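Local coordinates for protein alkaline phosphatase (Thermus thermophilus, PDB 7KWD) that probably hydrolyses phosphate esters as a homodimeric alkaline phosphatase that depends on zinc and magnesium ions, at residues A[311-317]-A[438-444]; A[43-47]-A[293-297]. One frame throughout, in Å; residues are numbered along the deposited sequence.

Interaction 1: residues A[311-317]-A[438-444]. With ZN (zinc ion), chain E.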
loop_
_atom_site.group_PDB
_atom_site.type_symbol
_atom_site.label_atom_id
_atom_site.label_comp_id
_atom_site.label_asym_id
_atom_site.label_seq_id
_atom_site.Cartn_x
_atom_site.Cartn_y
_atom_site.Cartn_z
ATOM N N LEU A 311 24.308 -10.501 -7.635
ATOM C CA LEU A 311 22.974 -10.443 -7.053
ATOM C C LEU A 311 22.379 -9.051 -7.230
ATOM O O LEU A 311 23.044 -8.050 -6.955
ATOM C CB LEU A 311 23.011 -10.807 -5.571
ATOM C CG LEU A 311 21.670 -10.564 -4.867
ATOM C CD1 LEU A 311 20.631 -11.552 -5.387
ATOM C CD2 LEU A 311 21.807 -10.709 -3.371
ATOM N N LEU A 312 21.118 -8.991 -7.653
ATOM C CA LEU A 312 20.395 -7.741 -7.758
ATOM C C LEU A 312 19.307 -7.723 -6.698
ATOM O O LEU A 312 18.439 -8.605 -6.667
ATOM C CB LEU A 312 19.796 -7.538 -9.154
ATOM C CG LEU A 312 18.758 -6.433 -9.230
ATOM C CD1 LEU A 312 19.373 -5.074 -8.893
ATOM C CD2 LEU A 312 18.112 -6.452 -10.581
ATOM N N ILE A 313 19.367 -6.724 -5.821
ATOM C CA ILE A 313 18.322 -6.456 -4.838
ATOM C C ILE A 313 17.572 -5.215 -5.291
ATOM O O ILE A 313 18.194 -4.167 -5.485
ATOM C CB ILE A 313 18.904 -6.240 -3.424
ATOM C CG1 ILE A 313 19.643 -7.482 -2.952
ATOM C CG2 ILE A 313 17.774 -5.825 -2.457
ATOM C CD1 ILE A 313 20.167 -7.389 -1.511
ATOM N N VAL A 314 16.249 -5.316 -5.418
ATOM C CA VAL A 314 15.382 -4.182 -5.742
ATOM C C VAL A 314 14.469 -3.948 -4.546
ATOM O O VAL A 314 13.736 -4.853 -4.126
ATOM C CB VAL A 314 14.574 -4.425 -7.022
ATOM C CG1 VAL A 314 13.819 -3.176 -7.436
ATOM C CG2 VAL A 314 15.504 -4.848 -8.123
ATOM N N VAL A 315 14.513 -2.742 -3.990
ATOM C CA VAL A 315 13.852 -2.488 -2.722
ATOM C C VAL A 315 13.365 -1.050 -2.682
ATOM O O VAL A 315 14.038 -0.127 -3.169
ATOM C CB VAL A 315 14.803 -2.766 -1.541
ATOM C CG1 VAL A 315 15.928 -1.754 -1.526
ATOM C CG2 VAL A 315 14.032 -2.794 -0.210
ATOM N N SER A 316 12.199 -0.861 -2.084
ATOM C CA SER A 316 11.757 0.476 -1.713
ATOM C C SER A 316 12.188 0.758 -0.281
ATOM O O SER A 316 12.151 -0.143 0.572
ATOM C CB SER A 316 10.237 0.597 -1.829
ATOM O OG SER A 316 9.825 1.830 -1.248
ATOM N N ASP A 317 12.591 2.013 0.003
ATOM C CA ASP A 317 13.004 2.323 1.377
ATOM C C ASP A 317 11.855 2.720 2.294
ATOM O O ASP A 317 12.007 2.641 3.514
ATOM C CB ASP A 317 14.094 3.406 1.397
ATOM C CG ASP A 317 13.614 4.748 0.962
ATOM O OD1 ASP A 317 12.614 4.873 0.216
ATOM O OD2 ASP A 317 14.283 5.724 1.362
ATOM N N VAL A 438 6.783 -2.197 2.394
ATOM C CA VAL A 438 7.024 -1.949 0.978
ATOM C C VAL A 438 7.868 -3.070 0.370
ATOM O O VAL A 438 8.303 -4.005 1.043
ATOM C CB VAL A 438 7.701 -0.580 0.749
ATOM C CG1 VAL A 438 6.709 0.521 1.097
ATOM C CG2 VAL A 438 8.960 -0.492 1.597
ATOM N N MET A 439 8.077 -2.937 -0.935
ATOM C CA MET A 439 8.635 -3.990 -1.774
ATOM C C MET A 439 10.076 -4.343 -1.436
ATOM O O MET A 439 10.927 -3.479 -1.260
ATOM C CB MET A 439 8.578 -3.530 -3.222
ATOM C CG MET A 439 9.292 -4.411 -4.215
ATOM S SD MET A 439 9.185 -3.703 -5.868
ATOM C CE MET A 439 10.368 -2.434 -5.826
ATOM N N LEU A 440 10.355 -5.655 -1.423
ATOM C CA LEU A 440 11.715 -6.191 -1.436
ATOM C C LEU A 440 11.754 -7.344 -2.429
ATOM O O LEU A 440 10.956 -8.282 -2.313
ATOM C CB LEU A 440 12.141 -6.693 -0.062
ATOM C CG LEU A 440 13.392 -7.569 0.051
ATOM C CD1 LEU A 440 14.701 -6.856 -0.356
ATOM C CD2 LEU A 440 13.508 -8.006 1.480
ATOM N N LEU A 441 12.694 -7.284 -3.364
ATOM C CA LEU A 441 12.744 -8.231 -4.476
ATOM C C LEU A 441 14.177 -8.647 -4.760
ATOM O O LEU A 441 15.072 -7.801 -4.806
ATOM C CB LEU A 441 12.136 -7.609 -5.738
ATOM C CG LEU A 441 12.424 -8.161 -7.139
ATOM C CD1 LEU A 441 11.660 -9.430 -7.355
ATOM C CD2 LEU A 441 11.984 -7.132 -8.167
ATOM N N LEU A 442 14.370 -9.937 -5.019
ATOM C CA LEU A 442 15.680 -10.515 -5.285
ATOM C C LEU A 442 15.748 -11.064 -6.699
ATOM O O LEU A 442 14.884 -11.844 -7.119
ATOM C CB LEU A 442 16.001 -11.646 -4.318
ATOM C CG LEU A 442 15.917 -11.279 -2.834
ATOM C CD1 LEU A 442 16.157 -12.536 -1.968
ATOM C CD2 LEU A 442 16.920 -10.230 -2.527
ATOM N N TYR A 443 16.775 -10.676 -7.432
ATOM C CA TYR A 443 16.913 -11.101 -8.824
ATOM C C TYR A 443 18.299 -11.707 -8.954
ATOM O O TYR A 443 19.313 -10.990 -8.968
ATOM C CB TYR A 443 16.704 -9.950 -9.803
ATOM C CG TYR A 443 16.720 -10.416 -11.242
ATOM C CD1 TYR A 443 17.911 -10.541 -11.946
ATOM C CD2 TYR A 443 15.551 -10.775 -11.885
ATOM C CE1 TYR A 443 17.931 -11.000 -13.254
ATOM C CE2 TYR A 443 15.569 -11.213 -13.194
ATOM C CZ TYR A 443 16.760 -11.315 -13.874
ATOM O OH TYR A 443 16.743 -11.760 -15.183
ATOM N N GLY A 444 18.342 -13.011 -9.038
ATOM C CA GLY A 444 19.613 -13.703 -9.077
ATOM C C GLY A 444 19.416 -15.165 -9.395
ATOM O O GLY A 444 18.288 -15.675 -9.450
HETATM ZN ZN ZN E . 13.450 7.727 1.183
#

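Interaction 2: residues A[43-47]-A[293-297]. With MG (magnesium ion), chain D; ZN (zinc ion), chain E.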
loop_
_atom_site.group_PDB
_atom_site.type_symbol
_atom_site.label_atom_id
_atom_site.label_comp_id
_atom_site.label_asym_id
_atom_site.label_seq_id
_atom_site.Cartn_x
_atom_site.Cartn_y
_atom_site.Cartn_z
ATOM N N VAL A 43 22.318 -2.900 -5.691
ATOM C CA VAL A 43 21.155 -2.553 -4.873
ATOM C C VAL A 43 20.424 -1.401 -5.564
ATOM O O VAL A 43 20.979 -0.308 -5.704
ATOM C CB VAL A 43 21.550 -2.163 -3.439
ATOM C CG1 VAL A 43 20.299 -1.921 -2.588
ATOM C CG2 VAL A 43 22.463 -3.229 -2.765
ATOM N N PHE A 44 19.182 -1.638 -5.966
ATOM C CA PHE A 44 18.368 -0.678 -6.716
ATOM C C PHE A 44 17.278 -0.221 -5.750
ATOM O O PHE A 44 16.339 -0.972 -5.457
ATOM C CB PHE A 44 17.815 -1.321 -7.986
ATOM C CG PHE A 44 17.160 -0.350 -8.931
ATOM C CD1 PHE A 44 17.097 0.991 -8.688
ATOM C CD2 PHE A 44 16.527 -0.849 -10.092
ATOM C CE1 PHE A 44 16.451 1.864 -9.531
ATOM C CE2 PHE A 44 15.900 0.039 -10.983
ATOM C CZ PHE A 44 15.866 1.399 -10.696
ATOM N N VAL A 45 17.429 0.996 -5.229
ATOM C CA VAL A 45 16.458 1.560 -4.290
ATOM C C VAL A 45 15.446 2.393 -5.064
ATOM O O VAL A 45 15.820 3.318 -5.789
ATOM C CB VAL A 45 17.139 2.420 -3.224
ATOM C CG1 VAL A 45 16.080 3.015 -2.285
ATOM C CG2 VAL A 45 18.177 1.610 -2.483
ATOM N N TYR A 46 14.162 2.063 -4.895
ATOM C CA TYR A 46 13.047 2.899 -5.319
ATOM C C TYR A 46 12.646 3.750 -4.112
ATOM O O TYR A 46 11.937 3.298 -3.223
ATOM C CB TYR A 46 11.886 2.025 -5.783
ATOM C CG TYR A 46 11.949 1.429 -7.182
ATOM C CD1 TYR A 46 12.975 0.571 -7.564
ATOM C CD2 TYR A 46 10.917 1.646 -8.090
ATOM C CE1 TYR A 46 12.986 -0.005 -8.815
ATOM C CE2 TYR A 46 10.913 1.059 -9.344
ATOM C CZ TYR A 46 11.948 0.242 -9.701
ATOM O OH TYR A 46 11.967 -0.324 -10.955
ATOM N N ASP A 47 13.108 4.996 -4.059
ATOM C CA ASP A 47 12.872 5.822 -2.890
ATOM C C ASP A 47 11.424 6.303 -2.858
ATOM O O ASP A 47 10.943 6.885 -3.825
ATOM C CB ASP A 47 13.824 7.015 -2.875
ATOM C CG ASP A 47 13.975 7.584 -1.508
ATOM O OD1 ASP A 47 12.916 7.931 -0.942
ATOM O OD2 ASP A 47 15.126 7.641 -0.986
ATOM N N ALA A 293 12.861 4.241 -13.886
ATOM C CA ALA A 293 13.430 3.123 -13.139
ATOM C C ALA A 293 13.235 1.806 -13.887
ATOM O O ALA A 293 14.123 0.940 -13.879
ATOM C CB ALA A 293 12.776 3.028 -11.762
ATOM N N ASP A 294 12.082 1.647 -14.554
ATOM C CA ASP A 294 11.809 0.391 -15.239
ATOM C C ASP A 294 12.802 0.166 -16.363
ATOM O O ASP A 294 13.267 -0.960 -16.579
ATOM C CB ASP A 294 10.363 0.383 -15.751
ATOM C CG ASP A 294 9.757 -1.004 -15.767
ATOM O OD1 ASP A 294 9.569 -1.592 -14.675
ATOM O OD2 ASP A 294 9.469 -1.504 -16.863
ATOM N N GLU A 295 13.176 1.226 -17.066
ATOM C CA GLU A 295 14.198 1.064 -18.100
ATOM C C GLU A 295 15.509 0.612 -17.490
ATOM O O GLU A 295 16.266 -0.160 -18.098
ATOM C CB GLU A 295 14.419 2.370 -18.861
ATOM C CG GLU A 295 13.266 2.750 -19.768
ATOM C CD GLU A 295 13.535 4.060 -20.526
ATOM O OE1 GLU A 295 12.662 4.962 -20.474
ATOM O OE2 GLU A 295 14.622 4.187 -21.154
ATOM N N VAL A 296 15.816 1.119 -16.293
ATOM C CA VAL A 296 17.051 0.727 -15.609
ATOM C C VAL A 296 16.992 -0.740 -15.218
ATOM O O VAL A 296 17.974 -1.480 -15.367
ATOM C CB VAL A 296 17.298 1.623 -14.380
ATOM C CG1 VAL A 296 18.471 1.086 -13.538
ATOM C CG2 VAL A 296 17.574 3.078 -14.825
ATOM N N LEU A 297 15.836 -1.177 -14.714
ATOM C CA LEU A 297 15.634 -2.575 -14.333
ATOM C C LEU A 297 16.004 -3.507 -15.464
ATOM O O LEU A 297 16.652 -4.538 -15.248
ATOM C CB LEU A 297 14.183 -2.760 -13.964
ATOM C CG LEU A 297 13.731 -3.745 -12.912
ATOM C CD1 LEU A 297 14.579 -3.708 -11.674
ATOM C CD2 LEU A 297 12.250 -3.375 -12.627
HETATM MG MG MG D . 16.812 8.926 -1.349
HETATM ZN ZN ZN E . 13.450 7.727 1.183
HETATM O O HOH W 1 9.766 0.103 -12.471
HETATM O O HOH W 2 18.702 9.856 -1.619
HETATM O O HOH W 3 16.659 10.071 0.227
HETATM O O HOH W 4 15.308 10.367 -2.385
#

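Interaction 1: residues A[311-317]-A[438-444]
Leu-312 and Tyr-443 bond to each other through both backbone groups, N to O at 3.0 Å from Leu-312 to Tyr-443 and at 2.8 Å from Tyr-443 back to Leu-312. Val-314 and Leu-441 repeat this hydrogen-bonded pairing; the bond from Val-314 N to Leu-441 O is nearly straight (172° at the hydrogen), the return bond more bent. A fifth bond, from Ser-316 N to Met-439 O, continues the antiparallel pairing of the strands, whose axes come to 4.7 Å at their closest. Between these bonds, Ile-313 CA and Val-315 CA make C-H...O contacts to Leu-441 O and Met-439 O.

On the face carrying Val-314 and Leu-441, these two side chains run side by side, CB of Val-314 being 3.9 Å from CD2 of Leu-441. Met-439, bent at its last torsion (chi3 77°), brings CE to within 3.9 Å of Val-314 CG1. Helix 283-306 covers this face, and its Asp-305 takes a hydrogen bond with Tyr-443 OH. On the reverse face, Leu-440 CD1 touches the CG2 methyls of both Ile-313 and Val-315.

Asp-317, the residue after Ser-316, holds the zinc ion through OD2 at 2.2 Å, with Asp-47, Ser-95 and His-318 as the other ligands, while Gly-48 N bonds to OD1. An aspartate that follows the paired part of a central strand and carries a zinc is characteristic of the alkaline phosphatase active site.

Interaction 2: residues A[43-47]-A[293-297]
Asp-294 OD1 receives two donors: water 1, 2.8 Å from it, and the backbone N of Leu-71. The same water accepts a hydrogen bond from Tyr-46 OH, 2.7 Å away, and lies in the plane of the tyrosine ring, so strand and helix share a water-mediated polar link. The other carboxylate oxygen, OD2, takes a salt bridge from Arg-67 and a hydrogen bond from Ala-70 N.

The direct contacts are mostly apolar. Ala-293 CB lies 3.6 Å from Tyr-46 CZ, and Leu-297 CD2 comes to 3.5 Å from the hydroxyl oxygen, OH, of Tyr-46. Phe-44 has CG anti to the backbone N (chi1 -170°), which sends the ring from the strand toward the helix. Its rim does the touching: CE2 is 3.5 Å from Ala-293 O, an oxygen that already accepts Leu-297 N within the helix, and CD2 is 3.8 Å from Leu-297 CD1, both partners near the ring plane. Val-296 CG1 adds a contact to CE2, and Tyr-46 CE1 sits over one ring face, toward its rim. An alanine in place of Phe-44 would probably open a gap between strand and helix, leaving Val-296 and Leu-297 without their aromatic partner and the Tyr-46 ring less restrained.

Asp-47, the residue after Tyr-46, supplies OD1 to the zinc ion, alongside Ser-95, Asp-317 and His-318, and OD2 to the magnesium ion, alongside Thr-148, Glu-270 and three waters. The edge of Phe-44, the Tyr-46 hydroxyl and a bridging water thus join strand to helix one residue before a ligand shared by two metals.

Both contacts are buried in the interior of the chain and meet through neighbouring parallel strands: Ile-313 O and Val-315 O probably accept Phe-44 N and Tyr-46 N. Interaction 1 pairs strand with strand, so backbone hydrogen bonds set its spacing; interaction 2 packs a helix nearly antiparallel along the strand, with side chains and a water spanning a much wider separation. The face of interaction 1 that bears Val-314 adjoins the Phe-44 and Tyr-46 rings of interaction 2, for Val-314 packs on Tyr-46 and on Leu-297 of the helix. At the metal end the two converge, each supplying an aspartate, Asp-317 and Asp-47, to one zinc ion, while the magnesium ion is bound from interaction 2.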